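Local coordinates for extracellular solute-binding protein family 1 (Arthrobacter chlorophenolicus, PDB 4R2F), which probably captures oligosaccharides such as laminaribiose outside the cell and passes them to a membrane transporter, as a sugar-binding protein of the extracellular solute-binding family 1, at residues L208-M213 with G218-K223; F240-V245 with T412-A417. All blocks are in the same frame, centred on the assembly; numbering follows the deposited sequence.

In the fold
Followed from the N terminus, helix 204-215 comes first; contact 1 closes just beyond its end, where the chain turns and 218-223 comes back beside Ile210 and Met213. The loop then runs into helix 232-246, whose segment 240-245 opens contact 2. In that contact 166 residues lie between the two segments, the second of which opens helix 414-428, so the two closures follow in series, neither nested nor crossed, with centres about 15 Å apart. They meet through helix 232-246: Met212 packs on Phe240, and Met209 and Met212 both reach Leu241. Contact 1 thus ties a helix to its own exit loop, whereas contact 2 joins the middle of the chain to its C-terminal helix.

Contact 1: L208-M213 with G218-K223; sequences LMIMMM and GGVFTK
Ile210 and Val220 meet through single methyl groups, Ile210 CD1 lying 3.7 Å from Val220 CG2. The isoleucine leaves its helix roughly across the line to the loop, and its longer branch makes up the distance: CG1 stands anti to the carbonyl carbon (chi1 -51°), and the further bend at chi2 sends CD1 toward the valine. Val220 answers with the branch beside its own backbone N, while CG1, anti to that nitrogen, lies over one face of the Phe221 ring, toward its rim. A beta-branched residue suits this place because its two methyls serve two neighbours at once.

Met213 makes its contact near the root of the side chain, with Met213 CB 3.9 Å from Gly219 N; its thioether then bends away from the loop. The backbone supplies the polar link. Gly218 N donates to Met213 O over 2.8 Å with an N-H...O angle of 144°, so a carbonyl near the helix end is satisfied by the returning chain. Both glycines fit the turn: the absence of a side chain lets Gly218 come close to Met213 O, and Gly219 has backbone angles (phi 143°, psi 164°) that call for glycine.

All five touching residues are buried. The loop meets helix 232-246, where Asn234 ND2 binds Gly219 O, and helix 389-396, on which Phe221 packs. Met213, near the end of helix 204-215, touches Asn234 of helix 232-246 as well as Phe403 of helix 398-408.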
loop_
_atom_site.group_PDB
_atom_site.type_symbol
_atom_site.label_atom_id
_atom_site.label_comp_id
_atom_site.label_asym_id
_atom_site.label_seq_id
_atom_site.Cartn_x
_atom_site.Cartn_y
_atom_site.Cartn_z
ATOM N N LEU A 208 1.905 7.174 5.653
ATOM C CA LEU A 208 2.821 8.242 5.918
ATOM C C LEU A 208 3.393 8.110 7.328
ATOM O O LEU A 208 4.572 8.312 7.516
ATOM C CB LEU A 208 2.121 9.596 5.762
ATOM C CG LEU A 208 3.001 10.823 5.930
ATOM C CD1 LEU A 208 4.225 10.811 5.009
ATOM C CD2 LEU A 208 2.171 12.079 5.722
ATOM N N MET A 209 2.558 7.789 8.312
ATOM C CA MET A 209 3.025 7.719 9.724
ATOM C C MET A 209 4.182 6.713 9.783
ATOM O O MET A 209 5.308 7.034 10.219
ATOM C CB MET A 209 1.894 7.308 10.683
ATOM C CG MET A 209 0.712 8.283 10.847
ATOM S SD MET A 209 1.087 9.963 11.397
ATOM C CE MET A 209 1.136 10.836 9.845
ATOM N N ILE A 210 3.925 5.532 9.234
ATOM C CA ILE A 210 4.896 4.453 9.269
ATOM C C ILE A 210 6.057 4.728 8.333
ATOM O O ILE A 210 7.200 4.487 8.712
ATOM C CB ILE A 210 4.288 3.075 8.927
ATOM C CG1 ILE A 210 3.041 2.793 9.761
ATOM C CG2 ILE A 210 5.331 1.966 9.141
ATOM C CD1 ILE A 210 3.283 2.728 11.244
ATOM N N MET A 211 5.798 5.251 7.134
ATOM C CA MET A 211 6.922 5.623 6.239
ATOM C C MET A 211 7.902 6.565 6.908
ATOM O O MET A 211 9.130 6.389 6.744
ATOM C CB MET A 211 6.501 6.233 4.891
ATOM C CG MET A 211 7.716 6.499 3.968
ATOM S SD MET A 211 8.454 8.131 4.253
ATOM C CE MET A 211 7.497 9.084 3.066
ATOM N N MET A 212 7.401 7.555 7.658
ATOM C CA MET A 212 8.340 8.519 8.241
ATOM C C MET A 212 9.146 7.913 9.384
ATOM O O MET A 212 10.331 8.250 9.550
ATOM C CB MET A 212 7.666 9.825 8.667
ATOM C CG MET A 212 7.080 10.610 7.489
ATOM S SD MET A 212 8.280 11.283 6.321
ATOM C CE MET A 212 8.754 12.672 7.298
ATOM N N MET A 213 8.535 7.013 10.137
ATOM C CA MET A 213 9.277 6.247 11.165
ATOM C C MET A 213 10.389 5.451 10.466
ATOM O O MET A 213 11.549 5.509 10.866
ATOM C CB MET A 213 8.346 5.300 11.957
ATOM C CG MET A 213 7.314 5.964 12.884
ATOM S SD MET A 213 6.186 4.772 13.639
ATOM C CE MET A 213 4.705 5.706 13.739
ATOM N N GLY A 218 13.503 4.038 12.277
ATOM C CA GLY A 218 12.590 3.499 13.289
ATOM C C GLY A 218 11.737 2.394 12.754
ATOM O O GLY A 218 12.178 1.626 11.910
ATOM N N GLY A 219 10.514 2.308 13.265
ATOM C CA GLY A 219 9.582 1.254 12.913
ATOM C C GLY A 219 8.765 0.805 14.081
ATOM O O GLY A 219 9.093 1.096 15.229
ATOM N N VAL A 220 7.677 0.106 13.800
ATOM C CA VAL A 220 6.811 -0.368 14.863
ATOM C C VAL A 220 7.458 -1.489 15.695
ATOM O O VAL A 220 7.125 -1.655 16.875
ATOM C CB VAL A 220 5.461 -0.842 14.293
ATOM C CG1 VAL A 220 4.626 -1.505 15.371
ATOM C CG2 VAL A 220 4.714 0.321 13.634
ATOM N N PHE A 221 8.362 -2.253 15.084
ATOM C CA PHE A 221 8.890 -3.466 15.706
ATOM C C PHE A 221 10.407 -3.452 15.843
ATOM O O PHE A 221 11.126 -2.755 15.104
ATOM C CB PHE A 221 8.479 -4.729 14.922
ATOM C CG PHE A 221 7.008 -4.877 14.709
ATOM C CD1 PHE A 221 6.399 -4.393 13.545
ATOM C CD2 PHE A 221 6.226 -5.556 15.629
ATOM C CE1 PHE A 221 5.030 -4.552 13.356
ATOM C CE2 PHE A 221 4.874 -5.718 15.431
ATOM C CZ PHE A 221 4.270 -5.219 14.291
ATOM N N THR A 222 10.901 -4.244 16.806
ATOM C CA THR A 222 12.331 -4.557 16.894
ATOM C C THR A 222 12.697 -5.558 15.805
ATOM O O THR A 222 11.809 -6.220 15.233
ATOM C CB THR A 222 12.689 -5.237 18.240
ATOM O OG1 THR A 222 11.908 -6.432 18.397
ATOM C CG2 THR A 222 12.445 -4.309 19.415
ATOM N N LYS A 223 14.000 -5.697 15.565
ATOM C CA LYS A 223 14.561 -6.780 14.732
ATOM C C LYS A 223 13.922 -8.158 14.956
ATOM O O LYS A 223 13.733 -8.922 13.999
ATOM C CB LYS A 223 16.065 -6.873 14.967
ATOM C CG LYS A 223 16.877 -5.851 14.191
ATOM C CD LYS A 223 17.673 -6.512 13.080
ATOM C CE LYS A 223 18.844 -7.288 13.658
ATOM N NZ LYS A 223 19.817 -7.644 12.600
#

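Contact 2: F240-V245 with T412-A417; sequences FLLELV and TDAKSA
Leu242 points its isobutyl group from one helix at the first turn of another, and both of its methyls take part. Leu242 CD1 lies 3.7 Å from Ala414 N and 4.0 Å from Ala414 CB, so it rests against backbone and side chain of the same residue. Both Leu242 CD1 and Leu242 CD2 are also 3.9 Å from Thr412 O, in the loop just before. Leu242 CG stands anti to the carbonyl carbon (chi1 -69°), and the fork beyond it puts CD1 against Ala414 and brings both methyls to the threonine carbonyl. Leucine has the length to bridge segments whose nearest alpha carbons, Leu242 CA and Ala414 CA, are 7.6 Å apart. Alanine suits the receiving side: its one methyl lies across the approach and leaves the backbone within reach of the leucine. The contact is small, a leucine tip against backbone and one alanine methyl, and its centre lies about 23 Å from the centre of the chain.

The side chains of Thr412 and Asp413 start off away from Leu242, leaving mainly their backbone to face it. Asp413 turns its carboxylate to the helix it precedes. Asp413 OD2 accepts Ser416 N at 3.2 Å, from above the carboxylate plane, and Asp413 OD1 takes Ser416 OG on its syn side in a short bond of 2.5 Å. Two bonds to one serine should help to fix the rotation of the carboxylate, whose negative charge probably also interacts favourably with the helix dipole.

Ala417, one turn on, packs on Phe403 and Thr406 of helix 398-408, and Leu241, on helix 232-246, touches Val407 of the same helix. The arrangement is a helix N terminus with an aspartate N-cap, docked by its first-turn alanine on a leucine of helix 232-246, with helix 398-408 touched by both segments.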
loop_
_atom_site.group_PDB
_atom_site.type_symbol
_atom_site.label_atom_id
_atom_site.label_comp_id
_atom_site.label_asym_id
_atom_site.label_seq_id
_atom_site.Cartn_x
_atom_site.Cartn_y
_atom_site.Cartn_z
ATOM N N PHE A 240 8.460 15.528 13.837
ATOM C CA PHE A 240 8.636 16.211 12.576
ATOM C C PHE A 240 7.292 16.404 11.858
ATOM O O PHE A 240 7.009 17.484 11.345
ATOM C CB PHE A 240 9.636 15.476 11.707
ATOM C CG PHE A 240 9.857 16.130 10.394
ATOM C CD1 PHE A 240 10.495 17.369 10.318
ATOM C CD2 PHE A 240 9.416 15.529 9.224
ATOM C CE1 PHE A 240 10.690 17.994 9.101
ATOM C CE2 PHE A 240 9.628 16.148 7.998
ATOM C CZ PHE A 240 10.251 17.381 7.938
ATOM N N LEU A 241 6.474 15.366 11.855
ATOM C CA LEU A 241 5.135 15.455 11.295
ATOM C C LEU A 241 4.309 16.533 12.000
ATOM O O LEU A 241 3.668 17.353 11.354
ATOM C CB LEU A 241 4.446 14.100 11.367
ATOM C CG LEU A 241 5.032 13.101 10.352
ATOM C CD1 LEU A 241 4.734 11.656 10.703
ATOM C CD2 LEU A 241 4.553 13.424 8.950
ATOM N N LEU A 242 4.346 16.550 13.323
ATOM C CA LEU A 242 3.670 17.615 14.084
ATOM C C LEU A 242 4.149 19.012 13.720
ATOM O O LEU A 242 3.350 19.945 13.671
ATOM C CB LEU A 242 3.847 17.394 15.572
ATOM C CG LEU A 242 3.109 16.186 16.125
ATOM C CD1 LEU A 242 3.599 15.882 17.551
ATOM C CD2 LEU A 242 1.608 16.431 16.099
ATOM N N GLU A 243 5.439 19.146 13.419
ATOM C CA GLU A 243 5.981 20.397 12.977
ATOM C C GLU A 243 5.479 20.744 11.573
ATOM O O GLU A 243 5.209 21.894 11.290
ATOM C CB GLU A 243 7.499 20.325 12.983
ATOM C CG GLU A 243 8.184 21.669 13.066
ATOM C CD GLU A 243 9.695 21.529 13.067
ATOM O OE1 GLU A 243 10.387 22.565 13.031
ATOM O OE2 GLU A 243 10.199 20.384 13.091
ATOM N N LEU A 244 5.396 19.768 10.676
ATOM C CA LEU A 244 4.777 20.025 9.377
ATOM C C LEU A 244 3.310 20.485 9.527
ATOM O O LEU A 244 2.868 21.410 8.822
ATOM C CB LEU A 244 4.841 18.807 8.485
ATOM C CG LEU A 244 6.212 18.332 8.042
ATOM C CD1 LEU A 244 6.021 17.169 7.094
ATOM C CD2 LEU A 244 7.002 19.444 7.385
ATOM N N VAL A 245 2.586 19.875 10.475
ATOM C CA VAL A 245 1.197 20.255 10.778
ATOM C C VAL A 245 1.083 21.670 11.354
ATOM O O VAL A 245 0.245 22.463 10.894
ATOM C CB VAL A 245 0.488 19.247 11.712
ATOM C CG1 VAL A 245 -0.893 19.759 12.135
ATOM C CG2 VAL A 245 0.326 17.883 11.025
ATOM N N THR A 412 -2.142 16.241 20.228
ATOM C CA THR A 412 -1.332 15.983 21.406
ATOM C C THR A 412 0.134 15.930 21.031
ATOM O O THR A 412 0.494 16.148 19.875
ATOM C CB THR A 412 -1.789 14.707 22.139
ATOM O OG1 THR A 412 -1.169 14.676 23.429
ATOM C CG2 THR A 412 -1.405 13.458 21.366
ATOM N N ASP A 413 0.985 15.695 22.023
ATOM C CA ASP A 413 2.422 15.652 21.798
ATOM C C ASP A 413 2.841 14.242 21.317
ATOM O O ASP A 413 2.077 13.272 21.428
ATOM C CB ASP A 413 3.188 16.042 23.063
ATOM C CG ASP A 413 3.009 15.033 24.172
ATOM O OD1 ASP A 413 1.941 15.043 24.829
ATOM O OD2 ASP A 413 3.924 14.212 24.362
ATOM N N ALA A 414 4.047 14.160 20.782
ATOM C CA ALA A 414 4.508 12.952 20.065
ATOM C C ALA A 414 4.508 11.727 20.969
ATOM O O ALA A 414 3.932 10.681 20.639
ATOM C CB ALA A 414 5.897 13.203 19.490
ATOM N N LYS A 415 5.133 11.881 22.131
ATOM C CA LYS A 415 5.180 10.796 23.124
ATOM C C LYS A 415 3.799 10.309 23.520
ATOM O O LYS A 415 3.565 9.097 23.560
ATOM C CB LYS A 415 5.991 11.220 24.367
ATOM C CG LYS A 415 7.492 10.990 24.220
ATOM C CD LYS A 415 8.352 12.062 24.878
ATOM C CE LYS A 415 9.796 11.596 24.982
ATOM N NZ LYS A 415 10.757 12.730 24.989
ATOM N N SER A 416 2.863 11.229 23.775
ATOM C CA SER A 416 1.499 10.822 24.144
ATOM C C SER A 416 0.794 10.060 23.020
ATOM O O SER A 416 0.102 9.065 23.260
ATOM C CB SER A 416 0.630 12.031 24.563
ATOM O OG SER A 416 1.230 12.763 25.644
ATOM N N ALA A 417 0.900 10.577 21.808
ATOM C CA ALA A 417 0.257 9.932 20.658
ATOM C C ALA A 417 0.795 8.492 20.483
ATOM O O ALA A 417 0.029 7.552 20.346
ATOM C CB ALA A 417 0.491 10.760 19.417
#